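Local atomic coordinates of Exo-1,5-alpha-L-arabinofuranobiosidase (Gibberella zeae, PDB entry 2YDT), a protein that probably hydrolyses alpha-1,5-linked L-arabinofuranose chains from the non-reducing end, releasing arabinobiose units. Residues E228-P233 / W242-Y246; I264-T270 / A311-W315; L93-F97 / T161-L166; G98-K102 / Y124-D128. All blocks are in the same frame, centred on the assembly; numbering follows the deposited sequence.

Contact 1 (E228-P233 / W242-Y246); sequences EYGGGP and WFPVY
Tyr229 holds CG opposite its backbone N (chi1 179°), whereas Tyr246 keeps CG beside the backbone N. These settings bring the two rings together in a T-shaped (edge-to-face) stack. The edge of Tyr229 faces the ring of Tyr246, with centroids 4.9 Å apart and planes at 79°. Tyr229 CD2 sits over the ring centre, 3.7 Å from Tyr246 CZ. Gly232 CA lies over one face of the Tyr229 ring.

Trp242 points its indole NH at the chain end of segment 228-233. NE1 bonds to Pro233 O at 3.1 Å, with the oxygen in the indole plane but the nitrogen well above the carbonyl plane. A second, weak bond joins Trp242 NE1 to Gly232 O. Water 1 links Gly232 O to Trp242 N, and water 2 lies between Pro233 O and Tyr246 OH.

The segments lie on strands 223-230 and 245-250, the second and third strands of one four-stranded blade of a six-bladed beta-propeller. Glu228 and Val245 form an antiparallel non-hydrogen-bonded pair. Beyond it, Tyr229 N bonds to Pro244 O at 2.9 Å and Gly231 N to Trp242 O at 2.9 Å. A type II turn from Tyr229 to Gly232 then bends the chain, with Gly231 at positive phi.

Glu228 runs alongside Phe243, and its OE2 lies 3.5 Å from Phe243 CD1. OE1 of the carboxylate bonds to Ser275 N, and Glu228 touches the bound iminosugar.

Contact 2 (I264-T270 / A311-W315); sequences IVSNDGT and AWKKW
Trp312 offers one face of its indole to Ile264. The Ile264 methyl CD1 lies over the six-membered ring, 3.9 Å from the centroid of the Trp312 ring in a CH-pi contact. The CG2 branch lies above the face, off centre, 3.8 Å from Trp312 CD2. The two side chains cross at about a right angle. On the polar side, Trp312 O receives a weak bond from Asn267 N at 3.0 Å, and Ser266 CA makes a CA-H...O contact with the same oxygen. Water 3 links Trp312 N to Val265 O.

Lys313 bends at chi2 (-56°). This lays its CD 3.7 Å from Asn267 OD1, a looser contact on the exposed side.

The Lys314 chain bends at chi3 (88°) and brings NZ between two oxygens. NZ forms a salt bridge to Asp268 OD2 at 3.1 Å, on the syn lone pair, and a hydrogen bond to Thr270 OG1 at 3.0 Å. Thr270 donates hydrogen bonds from OG1 and N to Asp268 OD1, the second closing an Asx turn. The carboxylate is thus held through both oxygens within the 266-269 type I turn.

Strand 313-315 is the outermost strand of its blade, paired with strand 300-303. The loop 264-270 follows strand 262-263 of the preceding blade. Trp312 packs on Ile290 and Val292 of strand 289-293 and bonds through NE1 to Tyr247 OH of strand 245-250.

Contact 3 (L93-F97 / T161-L166); sequences LPRAF and TYKEKL. With SO4 (sulfate ion), chain G; SO4 (sulfate ion), chain H.
This is a side-chain contact between two neighbouring propeller blades. The loop 93-97, after strand 87-92, lies against the hairpin that joins strands 154-162 and 165-172. Phe97 has the largest share on the loop side. Leu166 CB lies over one face of the Phe97 ring, 4.0 Å from its centroid, in a CH-pi contact. The ring edge meets two oxygens: Phe97 CE1 is 3.5 Å from Glu164 O, and Phe97 CE2 is 3.6 Å from Thr161 OG1.

Pro94 slides past Thr161, with Pro94 CD 3.5 Å from Thr161 OG1. That hydroxyl has its polar partner in Tyr91 OH. Arg95 bends at chi3 (-56°), which turns one face of its guanidinium to the hairpin tip. Lys163 O and Glu164 CA lie over that face, and Arg95 CD rests 3.7 Å from Thr161 CG2.

Two sulfates, probably from the crystallisation liquor, take up backbone NH groups. Thr161 N bonds to O1 of the chain H sulfate at 2.9 Å, and Lys163 N to O2 of the chain G sulfate at 2.8 Å.

The type II' turn from Tyr162 to Lys165 connects the first two strands of its blade. Leu166 also touches Leu106 of strand 105-111 and Thr188 of strand 182-188.

Contact 4 (G98-K102 / Y124-D128); sequences GKYPK and YASRD
Lys99 O is gripped by both terminal nitrogens of Arg127. NH1 bonds to Lys99 O at 3.0 Å and NH2 to the same oxygen at 3.1 Å. The two nitrogens meet it end-on, with the oxygen close to the guanidinium plane. NH1 arrives in the carbonyl plane, while NH2 stands above it.

The Arg127 chain is extended from CG to NE and reaches from the strand end to the loop. Its guanidinium lies near the Tyr100 ring, with planes 24° apart. Arg127 NH2 comes within 3.5 Å of Tyr100 CE1, and Tyr100 CD1 lies over one face of the guanidinium. Deeper in, Tyr100 CD1 meets Ala125 CB at 4.2 Å.

The contact joins two parts of one propeller blade. Segment 98-102 is part of the loop between strands 87-92 and 105-111, and segment 124-128 ends strand 119-126. Glu134, on strand 134-142, has bonds to both partners: one carboxylate oxygen meets Arg127 NE in a salt bridge and the other meets Tyr100 OH.

Arg127 thus spends NE on a carboxylate and both terminal nitrogens on one carbonyl, which fixes the plane of its guanidinium against the loop. Its positive charge would probably polarise the Lys99 carbonyl.

The four contacts form two pairs. Contacts 1 and 2 have centres about 16 Å apart and touch through a probable hydrogen bond from Ile264 N to Val245 O at 3.0 Å. Contacts 3 and 4 have centres about 12 Å apart and pack where Leu93 CD1 meets Tyr100 O at 3.5 Å. In sequence, contact 4 falls between the segments of contact 3. The centres of contacts 2 and 4 are about 40 Å apart. Contact 1 reaches the inhibitor pocket through Glu228, whose side chain is about 3 Å from the iminosugar (nearest atoms). The Lys314 side chain of contact 2 is about 5 Å at its nearest from the manganese bound by Glu299 and Asp316.

Contact 1 (E228-P233 / W242-Y246)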
loop_
_atom_site.group_PDB
_atom_site.type_symbol
_atom_site.label_atom_id
_atom_site.label_comp_id
_atom_site.label_asym_id
_atom_site.label_seq_id
_atom_site.Cartn_x
_atom_site.Cartn_y
_atom_site.Cartn_z
ATOM N N GLU A 228 3.643 7.374 6.820
ATOM C CA GLU A 228 3.314 7.805 8.207
ATOM C C GLU A 228 4.626 8.081 8.943
ATOM O O GLU A 228 5.560 7.266 8.943
ATOM C CB GLU A 228 2.433 6.782 8.928
ATOM C CG GLU A 228 3.114 5.450 9.260
ATOM C CD GLU A 228 2.265 4.519 10.177
ATOM O OE1 GLU A 228 1.038 4.776 10.316
ATOM O OE2 GLU A 228 2.822 3.556 10.750
ATOM N N TYR A 229 4.716 9.250 9.578
ATOM C CA TYR A 229 5.891 9.650 10.300
ATOM C C TYR A 229 5.727 9.374 11.792
ATOM O O TYR A 229 5.341 10.240 12.586
ATOM C CB TYR A 229 6.199 11.119 9.968
ATOM C CG TYR A 229 7.395 11.757 10.654
ATOM C CD1 TYR A 229 8.235 11.065 11.542
ATOM C CD2 TYR A 229 7.652 13.103 10.436
ATOM C CE1 TYR A 229 9.291 11.712 12.182
ATOM C CE2 TYR A 229 8.693 13.729 11.069
ATOM C CZ TYR A 229 9.497 13.041 11.932
ATOM O OH TYR A 229 10.494 13.754 12.599
ATOM N N GLY A 230 5.948 8.113 12.175
ATOM C CA GLY A 230 5.936 7.729 13.583
ATOM C C GLY A 230 6.928 8.584 14.374
ATOM O O GLY A 230 8.087 8.671 14.000
ATOM N N GLY A 231 6.464 9.236 15.426
ATOM C CA GLY A 231 7.333 10.083 16.257
ATOM C C GLY A 231 7.393 11.491 15.724
ATOM O O GLY A 231 8.229 12.318 16.168
ATOM N N GLY A 232 6.535 11.816 14.752
ATOM C CA GLY A 232 6.549 13.148 14.133
ATOM C C GLY A 232 6.170 14.235 15.141
ATOM O O GLY A 232 5.526 13.951 16.139
ATOM N N PRO A 233 6.512 15.485 14.839
ATOM C CA PRO A 233 6.287 16.534 15.858
ATOM C C PRO A 233 4.832 16.799 16.184
ATOM O O PRO A 233 3.927 16.533 15.374
ATOM C CB PRO A 233 6.899 17.794 15.233
ATOM C CG PRO A 233 7.670 17.373 14.059
ATOM C CD PRO A 233 7.308 15.966 13.691
ATOM N N TRP A 242 2.689 9.968 17.820
ATOM C CA TRP A 242 1.681 9.744 16.813
ATOM C C TRP A 242 2.308 9.534 15.425
ATOM O O TRP A 242 3.546 9.521 15.307
ATOM C CB TRP A 242 0.621 10.859 16.790
ATOM C CG TRP A 242 1.040 12.186 16.251
ATOM C CD1 TRP A 242 2.232 12.805 16.427
ATOM C CD2 TRP A 242 0.241 13.074 15.469
ATOM N NE1 TRP A 242 2.242 13.992 15.781
ATOM C CE2 TRP A 242 1.019 14.219 15.224
ATOM C CE3 TRP A 242 -1.044 13.009 14.946
ATOM C CZ2 TRP A 242 0.563 15.284 14.461
ATOM C CZ3 TRP A 242 -1.518 14.082 14.233
ATOM C CH2 TRP A 242 -0.705 15.214 13.988
ATOM N N PHE A 243 1.455 9.296 14.441
ATOM C CA PHE A 243 1.859 8.876 13.094
ATOM C C PHE A 243 1.271 9.790 12.010
ATOM O O PHE A 243 0.608 9.344 11.074
ATOM C CB PHE A 243 1.414 7.407 12.877
ATOM C CG PHE A 243 2.052 6.400 13.827
ATOM C CD1 PHE A 243 3.177 5.672 13.466
ATOM C CD2 PHE A 243 1.516 6.190 15.091
ATOM C CE1 PHE A 243 3.753 4.765 14.366
ATOM C CE2 PHE A 243 2.081 5.283 15.959
ATOM C CZ PHE A 243 3.185 4.567 15.596
ATOM N N PRO A 244 1.568 11.100 12.058
ATOM C CA PRO A 244 1.019 11.996 11.054
ATOM C C PRO A 244 1.473 11.684 9.615
ATOM O O PRO A 244 2.580 11.185 9.412
ATOM C CB PRO A 244 1.549 13.372 11.504
ATOM C CG PRO A 244 2.791 13.068 12.214
ATOM C CD PRO A 244 2.497 11.787 12.968
ATOM N N VAL A 245 0.589 11.900 8.653
ATOM C CA VAL A 245 0.919 11.689 7.242
ATOM C C VAL A 245 1.855 12.792 6.738
ATOM O O VAL A 245 1.523 13.997 6.801
ATOM C CB VAL A 245 -0.315 11.532 6.362
ATOM C CG1 VAL A 245 0.100 11.222 4.905
ATOM C CG2 VAL A 245 -1.230 10.397 6.910
ATOM N N TYR A 246 3.022 12.379 6.239
ATOM C CA TYR A 246 3.998 13.290 5.629
ATOM C C TYR A 246 4.259 12.850 4.199
ATOM O O TYR A 246 3.960 11.720 3.786
ATOM C CB TYR A 246 5.317 13.328 6.407
ATOM C CG TYR A 246 5.392 14.302 7.555
ATOM C CD1 TYR A 246 4.538 14.209 8.642
ATOM C CD2 TYR A 246 6.367 15.317 7.570
ATOM C CE1 TYR A 246 4.625 15.117 9.717
ATOM C CE2 TYR A 246 6.447 16.212 8.631
ATOM C CZ TYR A 246 5.589 16.089 9.698
ATOM O OH TYR A 246 5.687 16.970 10.781
HETATM O O HOH W 1 5.094 11.835 17.842
HETATM O O HOH W 2 3.846 16.693 12.678
#

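Contact 2 (I264-T270 / A311-W315)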
loop_
_atom_site.group_PDB
_atom_site.type_symbol
_atom_site.label_atom_id
_atom_site.label_comp_id
_atom_site.label_asym_id
_atom_site.label_seq_id
_atom_site.Cartn_x
_atom_site.Cartn_y
_atom_site.Cartn_z
ATOM N N ILE A 264 0.766 16.696 5.841
ATOM C CA ILE A 264 -0.527 16.979 5.234
ATOM C C ILE A 264 -1.431 17.581 6.287
ATOM O O ILE A 264 -1.711 16.962 7.296
ATOM C CB ILE A 264 -1.254 15.742 4.652
ATOM C CG1 ILE A 264 -0.455 15.170 3.512
ATOM C CG2 ILE A 264 -2.680 16.156 4.143
ATOM C CD1 ILE A 264 -1.141 13.971 2.762
ATOM N N VAL A 265 -1.881 18.817 6.044
ATOM C CA VAL A 265 -2.872 19.490 6.909
ATOM C C VAL A 265 -3.889 20.097 5.956
ATOM O O VAL A 265 -3.507 20.853 5.066
ATOM C CB VAL A 265 -2.221 20.590 7.780
ATOM C CG1 VAL A 265 -3.272 21.272 8.706
ATOM C CG2 VAL A 265 -1.086 20.053 8.665
ATOM N N SER A 266 -5.177 19.751 6.084
ATOM C CA SER A 266 -6.181 20.299 5.157
ATOM C C SER A 266 -6.506 21.746 5.572
ATOM O O SER A 266 -6.101 22.172 6.652
ATOM C CB SER A 266 -7.461 19.445 5.087
ATOM O OG SER A 266 -8.126 19.386 6.324
ATOM N N ASN A 267 -7.240 22.432 4.697
ATOM C CA ASN A 267 -7.586 23.863 4.883
ATOM C C ASN A 267 -8.327 24.129 6.211
ATOM O O ASN A 267 -8.142 25.196 6.830
ATOM C CB ASN A 267 -8.378 24.389 3.673
ATOM C CG ASN A 267 -9.691 23.665 3.481
ATOM O OD1 ASN A 267 -9.713 22.463 3.232
ATOM N ND2 ASN A 267 -10.817 24.404 3.604
ATOM N N ASP A 268 -9.117 23.168 6.704
ATOM C CA ASP A 268 -9.788 23.326 8.013
ATOM C C ASP A 268 -8.955 22.920 9.233
ATOM O O ASP A 268 -9.447 22.918 10.365
ATOM C CB ASP A 268 -11.164 22.642 8.009
ATOM C CG ASP A 268 -11.092 21.138 8.224
ATOM O OD1 ASP A 268 -9.976 20.588 8.149
ATOM O OD2 ASP A 268 -12.149 20.535 8.500
ATOM N N GLY A 269 -7.693 22.534 9.003
ATOM C CA GLY A 269 -6.789 22.166 10.078
ATOM C C GLY A 269 -6.678 20.674 10.383
ATOM O O GLY A 269 -5.981 20.296 11.311
ATOM N N THR A 270 -7.404 19.848 9.643
ATOM C CA THR A 270 -7.405 18.393 9.888
ATOM C C THR A 270 -6.029 17.827 9.573
ATOM O O THR A 270 -5.450 18.166 8.529
ATOM C CB THR A 270 -8.456 17.663 9.047
ATOM O OG1 THR A 270 -9.771 18.180 9.361
ATOM C CG2 THR A 270 -8.445 16.143 9.350
ATOM N N ALA A 311 -2.512 23.604 -0.144
ATOM C CA ALA A 311 -3.620 23.335 -1.019
ATOM C C ALA A 311 -4.332 21.979 -0.769
ATOM O O ALA A 311 -5.062 21.517 -1.625
ATOM C CB ALA A 311 -3.150 23.461 -2.495
ATOM N N TRP A 312 -4.159 21.376 0.394
ATOM C CA TRP A 312 -4.862 20.095 0.691
ATOM C C TRP A 312 -6.291 20.386 1.125
ATOM O O TRP A 312 -6.517 21.264 1.979
ATOM C CB TRP A 312 -4.151 19.274 1.752
ATOM C CG TRP A 312 -2.844 18.734 1.267
ATOM C CD1 TRP A 312 -1.597 19.318 1.402
ATOM C CD2 TRP A 312 -2.633 17.513 0.545
ATOM N NE1 TRP A 312 -0.624 18.520 0.813
ATOM C CE2 TRP A 312 -1.235 17.421 0.263
ATOM C CE3 TRP A 312 -3.477 16.495 0.084
ATOM C CZ2 TRP A 312 -0.671 16.320 -0.429
ATOM C CZ3 TRP A 312 -2.902 15.409 -0.613
ATOM C CH2 TRP A 312 -1.522 15.335 -0.848
ATOM N N LYS A 313 -7.226 19.637 0.553
ATOM C CA LYS A 313 -8.652 19.737 0.898
ATOM C C LYS A 313 -9.142 18.370 1.390
ATOM O O LYS A 313 -8.522 17.344 1.095
ATOM C CB LYS A 313 -9.487 20.191 -0.294
ATOM C CG LYS A 313 -8.936 21.409 -1.106
ATOM C CD LYS A 313 -8.693 22.634 -0.293
ATOM C CE LYS A 313 -8.354 23.855 -1.162
ATOM N NZ LYS A 313 -7.665 24.923 -0.325
ATOM N N LYS A 314 -10.237 18.362 2.135
ATOM C CA LYS A 314 -10.774 17.148 2.735
ATOM C C LYS A 314 -12.222 16.948 2.305
ATOM O O LYS A 314 -12.996 17.920 2.308
ATOM C CB LYS A 314 -10.666 17.270 4.229
ATOM C CG LYS A 314 -11.478 16.253 5.068
ATOM C CD LYS A 314 -11.329 16.524 6.547
ATOM C CE LYS A 314 -12.365 17.532 7.029
ATOM N NZ LYS A 314 -12.593 17.432 8.479
ATOM N N TRP A 315 -12.613 15.712 1.989
ATOM C CA TRP A 315 -13.960 15.370 1.500
ATOM C C TRP A 315 -14.478 14.058 2.078
ATOM O O TRP A 315 -13.752 13.051 2.103
ATOM C CB TRP A 315 -14.027 15.265 -0.038
ATOM C CG TRP A 315 -13.237 16.314 -0.782
ATOM C CD1 TRP A 315 -11.960 16.200 -1.219
ATOM C CD2 TRP A 315 -13.658 17.638 -1.135
ATOM N NE1 TRP A 315 -11.546 17.353 -1.838
ATOM C CE2 TRP A 315 -12.579 18.251 -1.806
ATOM C CE3 TRP A 315 -14.851 18.346 -0.986
ATOM C CZ2 TRP A 315 -12.646 19.557 -2.305
ATOM C CZ3 TRP A 315 -14.920 19.635 -1.486
ATOM C CH2 TRP A 315 -13.830 20.225 -2.133
HETATM O O HOH W 3 -3.151 22.592 2.939
#

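Contact 3 (L93-F97 / T161-L166)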
loop_
_atom_site.group_PDB
_atom_site.type_symbol
_atom_site.label_atom_id
_atom_site.label_comp_id
_atom_site.label_asym_id
_atom_site.label_seq_id
_atom_site.Cartn_x
_atom_site.Cartn_y
_atom_site.Cartn_z
ATOM N N LEU A 93 3.070 -4.988 -14.519
ATOM C CA LEU A 93 4.205 -4.459 -15.283
ATOM C C LEU A 93 3.780 -3.598 -16.474
ATOM O O LEU A 93 3.004 -4.066 -17.343
ATOM C CB LEU A 93 5.064 -5.613 -15.798
ATOM C CG LEU A 93 5.805 -6.452 -14.754
ATOM C CD1 LEU A 93 6.882 -7.366 -15.449
ATOM C CD2 LEU A 93 6.470 -5.611 -13.621
ATOM N N PRO A 94 4.293 -2.364 -16.541
ATOM C CA PRO A 94 3.963 -1.475 -17.672
ATOM C C PRO A 94 4.947 -1.643 -18.835
ATOM O O PRO A 94 4.758 -1.037 -19.866
ATOM C CB PRO A 94 4.061 -0.087 -17.043
ATOM C CG PRO A 94 5.116 -0.233 -16.022
ATOM C CD PRO A 94 5.056 -1.642 -15.505
ATOM N N ARG A 95 5.991 -2.445 -18.632
ATOM C CA ARG A 95 6.990 -2.768 -19.634
ATOM C C ARG A 95 7.622 -4.075 -19.160
ATOM O O ARG A 95 7.368 -4.517 -18.038
ATOM C CB ARG A 95 8.045 -1.657 -19.639
ATOM C CG ARG A 95 8.759 -1.627 -18.311
ATOM C CD ARG A 95 9.676 -0.493 -18.075
ATOM N NE ARG A 95 10.674 -0.397 -19.104
ATOM C CZ ARG A 95 11.767 -1.150 -19.208
ATOM N NH1 ARG A 95 12.062 -2.092 -18.322
ATOM N NH2 ARG A 95 12.602 -0.915 -20.221
ATOM N N ALA A 96 8.479 -4.675 -19.973
ATOM C CA ALA A 96 9.131 -5.933 -19.610
ATOM C C ALA A 96 10.291 -5.705 -18.665
ATOM O O ALA A 96 11.013 -4.688 -18.730
ATOM C CB ALA A 96 9.653 -6.678 -20.893
ATOM N N PHE A 97 10.495 -6.670 -17.792
ATOM C CA PHE A 97 11.711 -6.780 -17.025
ATOM C C PHE A 97 12.254 -8.180 -17.251
ATOM O O PHE A 97 11.695 -9.152 -16.772
ATOM C CB PHE A 97 11.461 -6.445 -15.527
ATOM C CG PHE A 97 11.141 -4.987 -15.300
ATOM C CD1 PHE A 97 12.153 -4.028 -15.277
ATOM C CD2 PHE A 97 9.835 -4.565 -15.168
ATOM C CE1 PHE A 97 11.874 -2.684 -15.113
ATOM C CE2 PHE A 97 9.544 -3.203 -14.983
ATOM C CZ PHE A 97 10.569 -2.269 -14.964
ATOM N N THR A 161 7.574 1.414 -11.364
ATOM C CA THR A 161 8.589 1.514 -12.405
ATOM C C THR A 161 9.125 2.940 -12.492
ATOM O O THR A 161 8.364 3.905 -12.320
ATOM C CB THR A 161 8.026 1.051 -13.742
ATOM O OG1 THR A 161 7.756 -0.369 -13.698
ATOM C CG2 THR A 161 9.017 1.297 -14.919
ATOM N N TYR A 162 10.421 3.074 -12.760
ATOM C CA TYR A 162 11.038 4.383 -13.101
ATOM C C TYR A 162 12.056 4.134 -14.185
ATOM O O TYR A 162 13.062 3.481 -13.933
ATOM C CB TYR A 162 11.717 5.019 -11.902
ATOM C CG TYR A 162 12.445 6.316 -12.229
ATOM C CD1 TYR A 162 11.749 7.427 -12.701
ATOM C CD2 TYR A 162 13.832 6.405 -12.119
ATOM C CE1 TYR A 162 12.401 8.621 -13.017
ATOM C CE2 TYR A 162 14.468 7.587 -12.400
ATOM C CZ TYR A 162 13.758 8.673 -12.849
ATOM O OH TYR A 162 14.434 9.863 -13.110
ATOM N N LYS A 163 11.766 4.620 -15.389
ATOM C CA LYS A 163 12.648 4.417 -16.535
ATOM C C LYS A 163 12.916 2.926 -16.722
ATOM O O LYS A 163 11.989 2.140 -16.893
ATOM C CB LYS A 163 13.895 5.316 -16.353
ATOM C CG LYS A 163 13.540 6.802 -16.330
ATOM C CD LYS A 163 14.774 7.709 -16.369
ATOM C CE LYS A 163 14.468 9.188 -16.599
ATOM N NZ LYS A 163 13.189 9.497 -17.337
ATOM N N GLU A 164 14.155 2.499 -16.687
ATOM C CA GLU A 164 14.426 1.112 -16.989
ATOM C C GLU A 164 14.465 0.220 -15.743
ATOM O O GLU A 164 14.792 -0.974 -15.855
ATOM C CB GLU A 164 15.737 1.011 -17.781
ATOM C CG GLU A 164 17.003 1.010 -16.913
ATOM C CD GLU A 164 17.380 2.330 -16.281
ATOM O OE1 GLU A 164 16.673 3.362 -16.425
ATOM O OE2 GLU A 164 18.428 2.334 -15.602
ATOM N N LYS A 165 14.127 0.780 -14.577
ATOM C CA LYS A 165 14.179 0.027 -13.318
ATOM C C LYS A 165 12.802 -0.204 -12.725
ATOM O O LYS A 165 11.900 0.622 -12.873
ATOM C CB LYS A 165 15.004 0.744 -12.262
ATOM C CG LYS A 165 16.459 0.976 -12.614
ATOM C CD LYS A 165 17.135 1.788 -11.570
ATOM C CE LYS A 165 18.469 2.309 -12.055
ATOM N NZ LYS A 165 19.219 3.045 -11.019
ATOM N N LEU A 166 12.674 -1.301 -12.012
ATOM C CA LEU A 166 11.514 -1.510 -11.116
ATOM C C LEU A 166 12.013 -1.244 -9.683
ATOM O O LEU A 166 13.025 -1.790 -9.246
ATOM C CB LEU A 166 10.956 -2.920 -11.253
ATOM C CG LEU A 166 9.817 -3.334 -10.310
ATOM C CD1 LEU A 166 8.539 -2.559 -10.638
ATOM C CD2 LEU A 166 9.589 -4.866 -10.348
HETATM S S SO4 G . 8.575 6.061 -16.351
HETATM O O1 SO4 G . 8.498 4.661 -15.953
HETATM O O2 SO4 G . 9.883 6.597 -16.023
HETATM O O3 SO4 G . 8.359 6.189 -17.792
HETATM O O4 SO4 G . 7.513 6.771 -15.626
HETATM S S SO4 H . 3.621 2.487 -12.630
HETATM O O1 SO4 H . 4.916 2.072 -12.172
HETATM O O2 SO4 H . 2.710 2.649 -11.458
HETATM O O3 SO4 H . 3.742 3.726 -13.385
HETATM O O4 SO4 H . 3.041 1.516 -13.542
#

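Contact 4 (G98-K102 / Y124-D128)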
loop_
_atom_site.group_PDB
_atom_site.type_symbol
_atom_site.label_atom_id
_atom_site.label_comp_id
_atom_site.label_asym_id
_atom_site.label_seq_id
_atom_site.Cartn_x
_atom_site.Cartn_y
_atom_site.Cartn_z
ATOM N N GLY A 98 13.313 -8.286 -18.066
ATOM C CA GLY A 98 13.831 -9.606 -18.387
ATOM C C GLY A 98 12.776 -10.482 -19.013
ATOM O O GLY A 98 12.056 -10.055 -19.953
ATOM N N LYS A 99 12.639 -11.697 -18.515
ATOM C CA LYS A 99 11.694 -12.668 -19.074
ATOM C C LYS A 99 10.243 -12.521 -18.600
ATOM O O LYS A 99 9.412 -13.384 -18.886
ATOM C CB LYS A 99 12.193 -14.082 -18.797
ATOM C CG LYS A 99 12.157 -14.499 -17.340
ATOM C CD LYS A 99 12.747 -15.867 -17.162
ATOM C CE LYS A 99 12.619 -16.340 -15.716
ATOM N NZ LYS A 99 13.539 -17.558 -15.484
ATOM N N TYR A 100 9.945 -11.437 -17.896
ATOM C CA TYR A 100 8.570 -11.096 -17.476
ATOM C C TYR A 100 8.054 -9.936 -18.314
ATOM O O TYR A 100 8.529 -8.812 -18.180
ATOM C CB TYR A 100 8.581 -10.759 -15.962
ATOM C CG TYR A 100 9.127 -11.909 -15.145
ATOM C CD1 TYR A 100 8.313 -12.962 -14.773
ATOM C CD2 TYR A 100 10.453 -11.971 -14.787
ATOM C CE1 TYR A 100 8.805 -14.047 -14.082
ATOM C CE2 TYR A 100 10.964 -13.034 -14.079
ATOM C CZ TYR A 100 10.115 -14.087 -13.716
ATOM O OH TYR A 100 10.583 -15.190 -13.020
ATOM N N PRO A 101 7.096 -10.202 -19.219
ATOM C CA PRO A 101 6.683 -9.152 -20.154
ATOM C C PRO A 101 5.707 -8.152 -19.582
ATOM O O PRO A 101 5.145 -8.347 -18.515
ATOM C CB PRO A 101 5.966 -9.935 -21.263
ATOM C CG PRO A 101 5.479 -11.117 -20.623
ATOM C CD PRO A 101 6.528 -11.503 -19.596
ATOM N N LYS A 102 5.503 -7.084 -20.332
ATOM C CA LYS A 102 4.409 -6.152 -20.088
ATOM C C LYS A 102 3.122 -6.933 -19.851
ATOM O O LYS A 102 2.821 -7.884 -20.580
ATOM C CB LYS A 102 4.234 -5.212 -21.295
ATOM C CG LYS A 102 3.193 -4.156 -21.098
ATOM C CD LYS A 102 3.109 -3.213 -22.306
ATOM C CE LYS A 102 2.185 -2.082 -21.991
ATOM N NZ LYS A 102 1.910 -1.234 -23.183
ATOM N N TYR A 124 6.149 -12.677 -6.334
ATOM C CA TYR A 124 5.490 -13.732 -7.127
ATOM C C TYR A 124 4.908 -13.067 -8.375
ATOM O O TYR A 124 4.583 -11.865 -8.385
ATOM C CB TYR A 124 4.356 -14.422 -6.310
ATOM C CG TYR A 124 4.883 -15.448 -5.345
ATOM C CD1 TYR A 124 5.529 -15.063 -4.184
ATOM C CD2 TYR A 124 4.809 -16.818 -5.628
ATOM C CE1 TYR A 124 6.085 -16.028 -3.309
ATOM C CE2 TYR A 124 5.331 -17.750 -4.794
ATOM C CZ TYR A 124 5.971 -17.389 -3.638
ATOM O OH TYR A 124 6.529 -18.364 -2.818
ATOM N N ALA A 125 4.763 -13.843 -9.446
ATOM C CA ALA A 125 4.282 -13.316 -10.720
ATOM C C ALA A 125 3.255 -14.219 -11.348
ATOM O O ALA A 125 3.308 -15.430 -11.163
ATOM C CB ALA A 125 5.436 -13.130 -11.704
ATOM N N SER A 126 2.286 -13.606 -12.025
ATOM C CA SER A 126 1.269 -14.313 -12.810
ATOM C C SER A 126 1.395 -13.900 -14.271
ATOM O O SER A 126 1.352 -12.709 -14.597
ATOM C CB SER A 126 -0.166 -14.029 -12.313
ATOM O OG SER A 126 -1.102 -14.633 -13.227
ATOM N N ARG A 127 1.518 -14.909 -15.142
ATOM C CA ARG A 127 1.638 -14.703 -16.588
ATOM C C ARG A 127 0.284 -14.881 -17.289
ATOM O O ARG A 127 0.212 -14.816 -18.522
ATOM C CB ARG A 127 2.645 -15.704 -17.172
ATOM C CG ARG A 127 4.061 -15.549 -16.650
ATOM C CD ARG A 127 4.966 -16.643 -17.183
ATOM N NE ARG A 127 6.386 -16.520 -16.838
ATOM C CZ ARG A 127 7.269 -15.776 -17.505
ATOM N NH1 ARG A 127 6.908 -15.074 -18.558
ATOM N NH2 ARG A 127 8.529 -15.770 -17.141
ATOM N N ASP A 128 -0.781 -15.083 -16.522
ATOM C CA ASP A 128 -2.099 -15.339 -17.090
ATOM C C ASP A 128 -3.184 -14.479 -16.393
ATOM O O ASP A 128 -4.324 -14.891 -16.285
ATOM C CB ASP A 128 -2.435 -16.841 -17.064
ATOM C CG ASP A 128 -2.345 -17.455 -15.680
ATOM O OD1 ASP A 128 -2.348 -16.672 -14.676
ATOM O OD2 ASP A 128 -2.231 -18.714 -15.584
#